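Local coordinates for putative uncharacterized protein (Bacteroides vulgatus, PDB 4F7A) that probably binds glycans, perhaps mucin O-glycans, at the bacterial surface as a SusD/RagB-family outer membrane lipoprotein, at residues A[160-165]-A[202-207]; A[149-154]-A[500-505]; A[345-350]-A[418-423]. All coordinates share one frame; numbering follows the deposited sequence.

Each contact involves at least one helix of this TPR-like SusD homolog; in interaction 2 the partner is a C-terminal loop. Interactions 1 and 2 share helix 151-174. Interaction 2 uses its first turn, and interaction 1 a turn further along. Their centres are about 17 Å apart. Interaction 3 joins the end of helix 334-346 to helix 416-431, with its centre about 21 Å from that of interaction 1 and about 23 Å from that of interaction 2. No two contacts touch. Along the chain, interaction 2 closes a loop of 345 residues. Interactions 1 and 3 follow each other inside that loop. The late 500-505 segment thus returns to an early helix, while the others pack helices together.

Interaction 1 of 3, residues A[160-165]-A[202-207]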
loop_
_atom_site.group_PDB
_atom_site.type_symbol
_atom_site.label_atom_id
_atom_site.label_comp_id
_atom_site.label_asym_id
_atom_site.label_seq_id
_atom_site.Cartn_x
_atom_site.Cartn_y
_atom_site.Cartn_z
ATOM N N ASP A 160 3.046 -14.119 -13.900
ATOM C CA ASP A 160 2.575 -14.624 -15.209
ATOM C C ASP A 160 1.710 -13.576 -15.941
ATOM O O ASP A 160 1.854 -13.346 -17.140
ATOM C CB ASP A 160 1.748 -15.904 -15.033
ATOM C CG ASP A 160 2.598 -17.138 -14.705
ATOM O OD1 ASP A 160 3.818 -17.141 -14.965
ATOM O OD2 ASP A 160 2.021 -18.118 -14.195
ATOM N N ASP A 161 0.783 -12.956 -15.211
ATOM C CA ASP A 161 -0.075 -11.927 -15.818
ATOM C C ASP A 161 0.718 -10.698 -16.251
ATOM O O ASP A 161 0.451 -10.108 -17.295
ATOM C CB ASP A 161 -1.207 -11.508 -14.878
ATOM C CG ASP A 161 -2.367 -12.496 -14.861
ATOM O OD1 ASP A 161 -2.496 -13.294 -15.812
ATOM O OD2 ASP A 161 -3.151 -12.454 -13.892
ATOM N N LEU A 162 1.703 -10.298 -15.457
ATOM C CA LEU A 162 2.552 -9.205 -15.861
ATOM C C LEU A 162 3.374 -9.570 -17.092
ATOM O O LEU A 162 3.595 -8.719 -17.953
ATOM C CB LEU A 162 3.439 -8.722 -14.701
ATOM C CG LEU A 162 2.687 -8.049 -13.562
ATOM C CD1 LEU A 162 3.692 -7.653 -12.428
ATOM C CD2 LEU A 162 1.864 -6.838 -14.003
ATOM N N ASP A 163 3.799 -10.823 -17.211
ATOM C CA ASP A 163 4.502 -11.258 -18.433
ATOM C C ASP A 163 3.582 -11.132 -19.647
ATOM O O ASP A 163 3.985 -10.643 -20.711
ATOM C CB ASP A 163 4.963 -12.718 -18.343
ATOM C CG ASP A 163 6.099 -12.927 -17.340
ATOM O OD1 ASP A 163 6.792 -11.961 -16.985
ATOM O OD2 ASP A 163 6.299 -14.084 -16.929
ATOM N N LYS A 164 2.351 -11.615 -19.497
ATOM C CA LYS A 164 1.391 -11.556 -20.602
ATOM C C LYS A 164 1.116 -10.095 -20.972
ATOM O O LYS A 164 1.049 -9.737 -22.159
ATOM C CB LYS A 164 0.089 -12.251 -20.215
ATOM C CG LYS A 164 0.173 -13.763 -20.206
ATOM C CD LYS A 164 -1.066 -14.361 -19.568
ATOM C CE LYS A 164 -1.068 -15.862 -19.731
ATOM N NZ LYS A 164 -2.257 -16.404 -19.041
ATOM N N ALA A 165 0.991 -9.253 -19.947
ATOM C CA ALA A 165 0.729 -7.835 -20.166
ATOM C C ALA A 165 1.833 -7.144 -20.948
ATOM O O ALA A 165 1.534 -6.437 -21.911
ATOM C CB ALA A 165 0.512 -7.099 -18.827
ATOM N N SER A 202 7.645 -1.731 -12.856
ATOM C CA SER A 202 7.802 -1.214 -11.497
ATOM C C SER A 202 7.016 -2.050 -10.508
ATOM O O SER A 202 7.497 -2.361 -9.435
ATOM C CB SER A 202 7.362 0.244 -11.428
ATOM O OG SER A 202 8.074 1.002 -12.399
ATOM N N LEU A 203 5.782 -2.396 -10.876
ATOM C CA LEU A 203 4.954 -3.275 -10.046
ATOM C C LEU A 203 5.631 -4.651 -9.878
ATOM O O LEU A 203 5.682 -5.210 -8.762
ATOM C CB LEU A 203 3.543 -3.369 -10.652
ATOM C CG LEU A 203 2.528 -4.254 -9.927
ATOM C CD1 LEU A 203 2.348 -3.897 -8.433
ATOM C CD2 LEU A 203 1.185 -4.214 -10.696
ATOM N N ARG A 204 6.194 -5.186 -10.965
ATOM C CA ARG A 204 6.904 -6.474 -10.870
ATOM C C ARG A 204 8.052 -6.376 -9.882
ATOM O O ARG A 204 8.265 -7.298 -9.090
ATOM C CB ARG A 204 7.437 -6.929 -12.218
ATOM C CG ARG A 204 8.085 -8.305 -12.179
ATOM C CD ARG A 204 8.913 -8.593 -13.429
ATOM N NE ARG A 204 8.142 -8.536 -14.663
ATOM C CZ ARG A 204 7.241 -9.424 -15.094
ATOM N NH1 ARG A 204 6.924 -10.512 -14.387
ATOM N NH2 ARG A 204 6.622 -9.201 -16.270
ATOM N N LEU A 205 8.786 -5.258 -9.904
ATOM C CA LEU A 205 9.886 -5.093 -8.966
ATOM C C LEU A 205 9.384 -5.075 -7.524
ATOM O O LEU A 205 10.014 -5.650 -6.633
ATOM C CB LEU A 205 10.681 -3.835 -9.250
ATOM C CG LEU A 205 11.910 -3.590 -8.375
ATOM C CD1 LEU A 205 12.919 -4.729 -8.473
ATOM C CD2 LEU A 205 12.543 -2.265 -8.818
ATOM N N ARG A 206 8.269 -4.380 -7.286
ATOM C CA ARG A 206 7.666 -4.370 -5.963
ATOM C C ARG A 206 7.381 -5.793 -5.492
ATOM O O ARG A 206 7.721 -6.176 -4.367
ATOM C CB ARG A 206 6.358 -3.583 -5.948
ATOM C CG ARG A 206 5.580 -3.729 -4.641
ATOM C CD ARG A 206 4.204 -3.125 -4.734
ATOM N NE ARG A 206 4.185 -1.672 -4.643
ATOM C CZ ARG A 206 3.102 -0.949 -4.904
ATOM N NH1 ARG A 206 1.986 -1.552 -5.271
ATOM N NH2 ARG A 206 3.122 0.372 -4.794
ATOM N N LEU A 207 6.723 -6.569 -6.350
ATOM C CA LEU A 207 6.331 -7.934 -5.995
ATOM C C LEU A 207 7.550 -8.835 -5.783
ATOM O O LEU A 207 7.543 -9.702 -4.911
ATOM C CB LEU A 207 5.421 -8.511 -7.056
ATOM C CG LEU A 207 4.111 -7.750 -7.251
ATOM C CD1 LEU A 207 3.249 -8.440 -8.287
ATOM C CD2 LEU A 207 3.344 -7.572 -5.962
#
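Leu-162 and Asp-163 meet Arg-204 where helices 151-174 and 193-210 pack side by side. This is an antiparallel helix pair of the TPR-like fold. The axes of the two short segments come within 10.7 Å of each other. Leu-162 carries the apolar half. Its CG lies anti to its own carbonyl carbon (chi1 -68°), and the two methyls reach different leucines. Leu-162 CD2 meets Leu-203 CD2 at 4.3 Å, and Leu-162 CD1 meets Leu-207 CD1 at 4.2 Å. Leu-162 CD1 also rests on Arg-204 CB at 3.8 Å. Arg-204 carries the polar half. Its chain leaves the helix extended and then bends at chi3 (-59°), which turns the guanidinium back over Leu-162. One face of that group lies on Leu-162 CB, 3.6 Å from Arg-204 NH2. Asp-163 crosses the arginine at about a right angle and presents one carboxylate oxygen, OD1, to the guanidinium obliquely, the two planes 26° apart. The charge is shared further. Arg-204 NH1 has a salt bridge to Glu-222 and a hydrogen bond to the carbonyl of Phe-159. Asp-163 OD1 also pairs with Lys-225, so two cations meet at one oxygen. This probably steadies the negative charge of the aspartate. A leucine in place of Arg-204 would probably remove one of the cations at Asp-163 and leave Glu-222 and the Phe-159 carbonyl without this donor. Asp-163 OD1 sits near both terminal nitrogens of Arg-204, 3.0 Å from NH1 and 2.9 Å from NH2, the latter being the salt bridge between the helices.

Interaction 2 of 3, residues A[149-154]-A[500-505]; sequences DTQEEA and TRLWWD
Gln-151 and Glu-152 meet Trp-503 and Trp-504 at the start of helix 151-174. The helix opens with a capping box, in which Thr-150 OG1 accepts from Glu-153 N and Glu-153 OE1 accepts from Thr-150 N. The partner is a type I beta turn, Leu-502 to Asp-505. The tight part is centred on the Gln-151 amide. Its chain extends into the turn, with CG anti to the backbone N (chi1 -177°). Trp-504 N donates to Gln-151 OE1 at 3.1 Å, nearly in line with the C=O bond. The amide lies almost flat over one face of the Trp-504 indole, the planes only 7° apart, and Gln-151 CD is 3.4 Å from Trp-504 CD1. Both polar ends have further partners: Gln-151 NE2 bonds Thr-129, and Trp-504 NE1 bonds Asp-130. The more open part belongs to Glu-152 and Trp-503, both partly exposed. Here the contact is made by carbon rather than by a hydrogen bond. Glu-152 lies over one face of the Trp-503 ring, with Glu-152 CG 3.5 Å from Trp-503 CZ2. The carboxylate lies further along, Glu-152 OE1 3.8 Å from Trp-503 NE1. Glu-152 OE2 makes a weak, long ion pair with Lys-156. On the same face, Glu-152 CA makes a CH-pi contact, 3.8 Å from the centroid of the Trp-503 six-membered ring and 8° off its normal.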
loop_
_atom_site.group_PDB
_atom_site.type_symbol
_atom_site.label_atom_id
_atom_site.label_comp_id
_atom_site.label_asym_id
_atom_site.label_seq_id
_atom_site.Cartn_x
_atom_site.Cartn_y
_atom_site.Cartn_z
ATOM N N ASP A 149 -6.374 -19.908 -4.417
ATOM C CA ASP A 149 -4.914 -19.896 -4.575
ATOM C C ASP A 149 -4.254 -19.694 -3.213
ATOM O O ASP A 149 -4.619 -18.773 -2.495
ATOM C CB ASP A 149 -4.434 -18.699 -5.403
ATOM C CG ASP A 149 -4.772 -18.772 -6.845
ATOM O OD1 ASP A 149 -5.222 -19.828 -7.338
ATOM O OD2 ASP A 149 -4.559 -17.718 -7.514
ATOM N N THR A 150 -3.222 -20.474 -2.894
ATOM C CA THR A 150 -2.293 -20.078 -1.816
ATOM C C THR A 150 -1.665 -18.735 -2.216
ATOM O O THR A 150 -1.693 -18.356 -3.401
ATOM C CB THR A 150 -1.167 -21.109 -1.594
ATOM O OG1 THR A 150 -0.316 -21.098 -2.734
ATOM C CG2 THR A 150 -1.736 -22.555 -1.382
ATOM N N GLN A 151 -1.130 -17.987 -1.257
ATOM C CA GLN A 151 -0.475 -16.732 -1.605
ATOM C C GLN A 151 0.655 -16.941 -2.612
ATOM O O GLN A 151 0.838 -16.115 -3.507
ATOM C CB GLN A 151 0.052 -16.013 -0.366
ATOM C CG GLN A 151 0.684 -14.653 -0.661
ATOM C CD GLN A 151 0.962 -13.868 0.612
ATOM O OE1 GLN A 151 1.940 -14.157 1.313
ATOM N NE2 GLN A 151 0.125 -12.840 0.903
ATOM N N GLU A 152 1.417 -18.019 -2.452
ATOM C CA GLU A 152 2.503 -18.332 -3.388
ATOM C C GLU A 152 1.959 -18.485 -4.812
ATOM O O GLU A 152 2.521 -17.966 -5.758
ATOM C CB GLU A 152 3.221 -19.611 -2.967
ATOM C CG GLU A 152 4.381 -20.012 -3.895
ATOM C CD GLU A 152 5.159 -21.206 -3.372
ATOM O OE1 GLU A 152 4.670 -21.907 -2.475
ATOM O OE2 GLU A 152 6.270 -21.430 -3.860
ATOM N N GLU A 153 0.855 -19.205 -4.943
ATOM C CA GLU A 153 0.231 -19.416 -6.240
ATOM C C GLU A 153 -0.306 -18.109 -6.814
ATOM O O GLU A 153 -0.240 -17.900 -8.039
ATOM C CB GLU A 153 -0.895 -20.438 -6.135
ATOM C CG GLU A 153 -0.354 -21.861 -5.987
ATOM C CD GLU A 153 -1.377 -22.862 -5.393
ATOM O OE1 GLU A 153 -2.502 -22.506 -4.972
ATOM O OE2 GLU A 153 -1.023 -24.041 -5.330
ATOM N N ALA A 154 -0.881 -17.266 -5.957
ATOM C CA ALA A 154 -1.376 -15.944 -6.410
ATOM C C ALA A 154 -0.216 -15.103 -6.929
ATOM O O ALA A 154 -0.321 -14.491 -7.997
ATOM C CB ALA A 154 -2.128 -15.213 -5.285
ATOM N N THR A 500 -1.402 -14.936 12.394
ATOM C CA THR A 500 -0.795 -15.884 11.466
ATOM C C THR A 500 -0.023 -15.182 10.344
ATOM O O THR A 500 -0.581 -14.369 9.614
ATOM C CB THR A 500 -1.855 -16.788 10.868
ATOM O OG1 THR A 500 -2.410 -17.584 11.917
ATOM C CG2 THR A 500 -1.259 -17.686 9.781
ATOM N N ARG A 501 1.259 -15.506 10.208
ATOM C CA ARG A 501 2.088 -14.919 9.176
ATOM C C ARG A 501 1.659 -15.346 7.770
ATOM O O ARG A 501 1.399 -16.541 7.504
ATOM C CB ARG A 501 3.573 -15.297 9.372
ATOM C CG ARG A 501 4.214 -14.717 10.610
ATOM C CD ARG A 501 5.689 -15.010 10.626
ATOM N NE ARG A 501 6.283 -14.704 11.923
ATOM C CZ ARG A 501 6.682 -13.501 12.324
ATOM N NH1 ARG A 501 6.572 -12.419 11.550
ATOM N NH2 ARG A 501 7.209 -13.376 13.533
ATOM N N LEU A 502 1.663 -14.376 6.858
ATOM C CA LEU A 502 1.463 -14.673 5.444
ATOM C C LEU A 502 2.707 -15.325 4.859
ATOM O O LEU A 502 3.777 -15.290 5.473
ATOM C CB LEU A 502 1.074 -13.408 4.693
ATOM C CG LEU A 502 -0.205 -12.767 5.228
ATOM C CD1 LEU A 502 -0.588 -11.568 4.377
ATOM C CD2 LEU A 502 -1.351 -13.818 5.296
ATOM N N TRP A 503 2.547 -15.962 3.701
ATOM C CA TRP A 503 3.623 -16.690 3.045
ATOM C C TRP A 503 4.913 -15.860 2.895
ATOM O O TRP A 503 6.011 -16.353 3.187
ATOM C CB TRP A 503 3.145 -17.218 1.680
ATOM C CG TRP A 503 4.236 -17.811 0.798
ATOM C CD1 TRP A 503 4.882 -19.012 0.955
ATOM C CD2 TRP A 503 4.780 -17.214 -0.380
ATOM N NE1 TRP A 503 5.790 -19.194 -0.073
ATOM C CE2 TRP A 503 5.748 -18.104 -0.901
ATOM C CE3 TRP A 503 4.514 -16.033 -1.074
ATOM C CZ2 TRP A 503 6.456 -17.832 -2.078
ATOM C CZ3 TRP A 503 5.242 -15.748 -2.230
ATOM C CH2 TRP A 503 6.191 -16.647 -2.722
ATOM N N TRP A 504 4.793 -14.607 2.468
ATOM C CA TRP A 504 5.990 -13.760 2.279
ATOM C C TRP A 504 6.615 -13.197 3.539
ATOM O O TRP A 504 7.687 -12.590 3.469
ATOM C CB TRP A 504 5.774 -12.643 1.261
ATOM C CG TRP A 504 4.531 -11.779 1.392
ATOM C CD1 TRP A 504 3.539 -11.662 0.454
ATOM C CD2 TRP A 504 4.189 -10.848 2.435
ATOM N NE1 TRP A 504 2.605 -10.754 0.855
ATOM C CE2 TRP A 504 2.966 -10.245 2.072
ATOM C CE3 TRP A 504 4.778 -10.482 3.636
ATOM C CZ2 TRP A 504 2.353 -9.278 2.853
ATOM C CZ3 TRP A 504 4.171 -9.555 4.421
ATOM C CH2 TRP A 504 2.950 -8.961 4.040
ATOM N N ASP A 505 5.977 -13.445 4.673
ATOM C CA ASP A 505 6.405 -12.971 5.988
ATOM C C ASP A 505 7.119 -14.131 6.675
ATOM O O ASP A 505 6.472 -15.057 7.182
ATOM C CB ASP A 505 5.158 -12.534 6.781
ATOM C CG ASP A 505 5.454 -12.096 8.202
ATOM O OD1 ASP A 505 6.631 -12.141 8.631
ATOM O OD2 ASP A 505 4.487 -11.703 8.888
#

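Interaction 3 of 3, residues A[345-350]-A[418-423]; sequences SLRGIN and EQLEKI
Leu-346 lays its isobutyl group across the turn of helix 416-431 that holds Gln-419, Leu-420 and Ile-423. Its CG is anti to the backbone N (chi1 -163°), which sends both methyls to the other helix. Leu-346 CD2 sits against the backbone, 3.5 Å from Leu-420 N. Leu-346 CD2 also touches Leu-420 CB at 3.7 Å and Ile-423 CD1 at 4.0 Å. The other methyl, Leu-346 CD1, comes 3.2 Å from Gln-419 OE1. This is a carbon-to-oxygen approach and not a hydrogen bond. The Gln-419 chain extends beyond CG, bringing the amide beside that methyl, while Gln-419 CB lies near Leu-346 CD2. The contact sits at the C-terminal end of helix 334-346. There the chain leaves the helix through a Schellman motif, with Gly-348 at positive phi (73°) and its N bonded back to Ser-345 O. Leu-346 therefore packs in the last turn before the chain swings away. Helix 334-346 also touches the second helix further back, where Ile-423 meets Phe-339 and Ala-342, and Leu-420 meets Glu-343. Next to Leu-346, Arg-347 adds a smaller contact. The Arg-347 chain is extended from CG to NE and turns at chi4 (-87°). NE forms a salt bridge with Glu-343, and NH2 bonds Asn-213. Arg-347 NH2 also approaches Leu-420 obliquely, 4.0 Å from the Leu-420 CD2 methyl.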
loop_
_atom_site.group_PDB
_atom_site.type_symbol
_atom_site.label_atom_id
_atom_site.label_comp_id
_atom_site.label_asym_id
_atom_site.label_seq_id
_atom_site.Cartn_x
_atom_site.Cartn_y
_atom_site.Cartn_z
ATOM N N SER A 345 19.795 -3.932 -4.819
ATOM C CA SER A 345 21.264 -3.805 -4.787
ATOM C C SER A 345 21.828 -4.332 -3.484
ATOM O O SER A 345 22.812 -5.067 -3.482
ATOM C CB SER A 345 21.683 -2.358 -5.021
ATOM O OG SER A 345 21.427 -2.008 -6.369
ATOM N N LEU A 346 21.182 -3.984 -2.372
ATOM C CA LEU A 346 21.611 -4.481 -1.067
ATOM C C LEU A 346 21.611 -6.008 -0.997
ATOM O O LEU A 346 22.483 -6.618 -0.344
ATOM C CB LEU A 346 20.723 -3.900 0.038
ATOM C CG LEU A 346 21.250 -3.995 1.451
ATOM C CD1 LEU A 346 22.553 -3.251 1.534
ATOM C CD2 LEU A 346 20.203 -3.441 2.446
ATOM N N ARG A 347 20.630 -6.625 -1.649
ATOM C CA ARG A 347 20.509 -8.099 -1.691
ATOM C C ARG A 347 21.342 -8.760 -2.790
ATOM O O ARG A 347 21.362 -10.000 -2.900
ATOM C CB ARG A 347 19.029 -8.477 -1.880
ATOM C CG ARG A 347 18.176 -8.190 -0.676
ATOM C CD ARG A 347 16.715 -8.480 -0.939
ATOM N NE ARG A 347 15.917 -8.179 0.236
ATOM C CZ ARG A 347 15.680 -9.029 1.243
ATOM N NH1 ARG A 347 16.136 -10.278 1.223
ATOM N NH2 ARG A 347 14.968 -8.638 2.271
ATOM N N GLY A 348 22.036 -7.963 -3.600
ATOM C CA GLY A 348 22.852 -8.491 -4.700
ATOM C C GLY A 348 22.050 -9.010 -5.885
ATOM O O GLY A 348 22.525 -9.864 -6.644
ATOM N N ILE A 349 20.817 -8.530 -6.053
ATOM C CA ILE A 349 19.960 -9.038 -7.100
ATOM C C ILE A 349 19.452 -7.928 -8.016
ATOM O O ILE A 349 18.430 -8.084 -8.684
ATOM C CB ILE A 349 18.803 -9.918 -6.516
ATOM C CG1 ILE A 349 17.885 -9.122 -5.582
ATOM C CG2 ILE A 349 19.391 -11.130 -5.778
ATOM C CD1 ILE A 349 16.780 -9.999 -4.902
ATOM N N ASN A 350 20.188 -6.815 -8.066
ATOM C CA ASN A 350 19.902 -5.754 -9.015
ATOM C C ASN A 350 20.809 -5.961 -10.222
ATOM O O ASN A 350 22.020 -5.892 -10.081
ATOM C CB ASN A 350 20.166 -4.383 -8.371
ATOM C CG ASN A 350 19.712 -3.237 -9.218
ATOM O OD1 ASN A 350 19.603 -3.354 -10.435
ATOM N ND2 ASN A 350 19.455 -2.088 -8.575
ATOM N N GLU A 418 20.736 -2.626 9.120
ATOM C CA GLU A 418 20.409 -1.208 9.382
ATOM C C GLU A 418 20.267 -0.465 8.053
ATOM O O GLU A 418 19.443 0.421 7.924
ATOM C CB GLU A 418 21.459 -0.504 10.244
ATOM C CG GLU A 418 20.944 0.851 10.680
ATOM C CD GLU A 418 21.827 1.617 11.617
ATOM O OE1 GLU A 418 22.859 1.102 12.107
ATOM O OE2 GLU A 418 21.449 2.779 11.889
ATOM N N GLN A 419 21.062 -0.835 7.056
ATOM C CA GLN A 419 20.889 -0.226 5.739
ATOM C C GLN A 419 19.515 -0.530 5.170
ATOM O O GLN A 419 18.852 0.358 4.616
ATOM C CB GLN A 419 21.953 -0.694 4.751
ATOM C CG GLN A 419 23.363 -0.273 5.063
ATOM C CD GLN A 419 24.314 -0.958 4.085
ATOM O OE1 GLN A 419 24.337 -2.182 3.966
ATOM N NE2 GLN A 419 25.014 -0.194 3.356
ATOM N N LEU A 420 19.081 -1.777 5.283
ATOM C CA LEU A 420 17.747 -2.133 4.855
ATOM C C LEU A 420 16.709 -1.327 5.659
ATOM O O LEU A 420 15.756 -0.824 5.103
ATOM C CB LEU A 420 17.480 -3.619 5.002
ATOM C CG LEU A 420 16.105 -4.099 4.564
ATOM C CD1 LEU A 420 15.822 -3.766 3.094
ATOM C CD2 LEU A 420 15.952 -5.657 4.823
ATOM N N GLU A 421 16.921 -1.192 6.957
ATOM C CA GLU A 421 16.010 -0.409 7.785
ATOM C C GLU A 421 15.865 1.019 7.280
ATOM O O GLU A 421 14.751 1.527 7.198
ATOM C CB GLU A 421 16.443 -0.415 9.244
ATOM C CG GLU A 421 15.501 0.374 10.141
ATOM C CD GLU A 421 15.915 0.358 11.636
ATOM O OE1 GLU A 421 17.002 -0.194 11.980
ATOM O OE2 GLU A 421 15.151 0.936 12.450
ATOM N N LYS A 422 16.977 1.651 6.914
ATOM C CA LYS A 422 16.942 3.019 6.355
ATOM C C LYS A 422 16.135 3.047 5.062
ATOM O O LYS A 422 15.271 3.895 4.872
ATOM C CB LYS A 422 18.360 3.556 6.123
ATOM C CG LYS A 422 19.172 3.779 7.429
ATOM C CD LYS A 422 20.585 4.214 7.098
ATOM C CE LYS A 422 21.443 4.390 8.321
ATOM N NZ LYS A 422 21.157 5.637 9.105
ATOM N N ILE A 423 16.406 2.091 4.186
ATOM C CA ILE A 423 15.714 2.006 2.899
ATOM C C ILE A 423 14.218 1.877 3.115
ATOM O O ILE A 423 13.445 2.636 2.549
ATOM C CB ILE A 423 16.250 0.818 2.053
ATOM C CG1 ILE A 423 17.664 1.111 1.564
ATOM C CG2 ILE A 423 15.301 0.505 0.850
ATOM C CD1 ILE A 423 18.412 -0.149 1.022
#